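Local coordinates for DUF4974 domain-containing protein (Parabacteroides distasonis, PDB 4M0N) that probably acts as a FecR-family anti-sigma factor, this chain being the C-terminal part of a longer, probably membrane-anchored protein, at residues A[23-26]-A[30-33]. The protein carries 1 engineered substitution. Sequence-based numbering, arbitrary orientation.
Sequences ISVN and HKQV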
loop_
_atom_site.group_PDB
_atom_site.type_symbol
_atom_site.label_atom_id
_atom_site.label_comp_id
_atom_site.label_asym_id
_atom_site.label_seq_id
_atom_site.Cartn_x
_atom_site.Cartn_y
_atom_site.Cartn_z
ATOM N N ILE A 23 10.935 -10.463 7.838
ATOM C CA ILE A 23 11.707 -9.508 7.095
ATOM C C ILE A 23 11.044 -8.171 7.140
ATOM O O ILE A 23 9.811 -8.061 7.221
ATOM C CB ILE A 23 11.921 -9.949 5.642
ATOM C CG1 ILE A 23 10.604 -10.142 4.911
ATOM C CG2 ILE A 23 12.696 -11.251 5.622
ATOM C CD1 ILE A 23 10.796 -10.693 3.512
ATOM N N SER A 24 11.881 -7.153 7.093
ATOM C CA SER A 24 11.412 -5.808 7.087
ATOM C C SER A 24 12.173 -5.071 6.018
ATOM O O SER A 24 13.279 -5.486 5.608
ATOM C CB SER A 24 11.612 -5.192 8.460
ATOM O OG SER A 24 12.936 -4.857 8.673
ATOM N N VAL A 25 11.571 -3.983 5.570
ATOM C CA VAL A 25 12.082 -3.171 4.489
ATOM C C VAL A 25 12.196 -1.758 4.995
ATOM O O VAL A 25 11.232 -1.189 5.520
ATOM C CB VAL A 25 11.131 -3.210 3.282
ATOM C CG1 VAL A 25 11.748 -2.509 2.095
ATOM C CG2 VAL A 25 10.800 -4.664 2.924
ATOM N N ASN A 26 13.374 -1.193 4.873
ATOM C CA ASN A 26 13.581 0.178 5.285
ATOM C C ASN A 26 12.880 1.149 4.375
ATOM O O ASN A 26 12.551 0.840 3.207
ATOM C CB ASN A 26 15.065 0.508 5.249
ATOM C CG ASN A 26 15.861 -0.264 6.273
ATOM O OD1 ASN A 26 15.378 -0.551 7.358
ATOM N ND2 ASN A 26 17.085 -0.597 5.926
ATOM N N HIS A 30 13.010 -1.586 -1.311
ATOM C CA HIS A 30 12.068 -2.686 -1.555
ATOM C C HIS A 30 12.759 -3.996 -1.237
ATOM O O HIS A 30 14.001 -4.088 -1.142
ATOM C CB HIS A 30 11.695 -2.881 -3.020
ATOM C CG HIS A 30 10.877 -1.795 -3.621
ATOM N ND1 HIS A 30 10.668 -1.722 -4.983
ATOM C CD2 HIS A 30 10.244 -0.729 -3.080
ATOM C CE1 HIS A 30 9.943 -0.652 -5.254
ATOM N NE2 HIS A 30 9.677 -0.029 -4.116
ATOM N N LYS A 31 11.953 -5.040 -1.169
ATOM C CA LYS A 31 12.475 -6.394 -1.100
ATOM C C LYS A 31 11.544 -7.279 -1.897
ATOM O O LYS A 31 10.355 -6.970 -2.122
ATOM C CB LYS A 31 12.598 -6.916 0.324
ATOM C CG LYS A 31 13.597 -6.201 1.239
ATOM C CD LYS A 31 15.060 -6.423 0.942
ATOM C CE LYS A 31 15.915 -5.655 1.951
ATOM N NZ LYS A 31 15.625 -6.036 3.382
ATOM N N GLN A 32 12.109 -8.373 -2.371
ATOM C CA GLN A 32 11.334 -9.365 -3.086
ATOM C C GLN A 32 11.747 -10.661 -2.478
ATOM O O GLN A 32 12.945 -10.917 -2.257
ATOM C CB GLN A 32 11.565 -9.344 -4.608
ATOM C CG GLN A 32 10.647 -10.305 -5.383
ATOM C CD GLN A 32 10.979 -10.422 -6.871
ATOM O OE1 GLN A 32 11.191 -9.416 -7.552
ATOM N NE2 GLN A 32 11.019 -11.655 -7.379
ATOM N N VAL A 33 10.768 -11.486 -2.179
ATOM C CA VAL A 33 11.040 -12.780 -1.603
ATOM C C VAL A 33 10.153 -13.833 -2.219
ATOM O O VAL A 33 9.006 -13.584 -2.584
ATOM C CB VAL A 33 10.905 -12.774 -0.069
ATOM C CG1 VAL A 33 9.472 -12.542 0.339
ATOM C CG2 VAL A 33 11.418 -14.073 0.543
HETATM O O HOH W 1 15.511 -2.808 3.877
#
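Two edge strands of the FecR domain, 21-24 and 31-34, belong to different beta sheets and meet side chain to side chain, with V25, K31, I23 and V33 closing the gap. No backbone hydrogen bond joins them: through such bonds I23 pairs with M49, V25 with G46 and T47, K31 with L43 and V33 with V41. G46 has been seen to bind magnesium, so V25 lies beside that site. V25, just past its strand, is buried and uses both methyls. With CG1 anti to the backbone N (chi1 -173°), that methyl rests on the backbone of H30, 3.7 Å from its CA, and CG2 meets the aliphatic part of K31, 3.6 Å from CG. A branched, apolar residue suits a place that must cover a backbone and a methylene chain; an alanine here would probably lose both methyl contacts, leaving the K31 chain freer to turn and a gap beside the H30 backbone. K31 runs past V25 in the opposite direction, and its bends at chi2 (-71°) and chi4 (57°) bring NZ back to the S24 carbonyl, where NZ gives O a weak hydrogen bond of 3.3 Å. A water accepts from the backbone N of N26 at 2.9 Å and, weakly, from K31 NZ. The I23 CD1 methyl comes within 3.9 Å of V33 CG1, and M49 and Y51 also pack on V33. Lysine serves this exposed edge twice, its methylenes extending the apolar seam while its ammonium stays among polar partners; the one direct hydrogen bond is weak, so apolar packing probably holds the segments together.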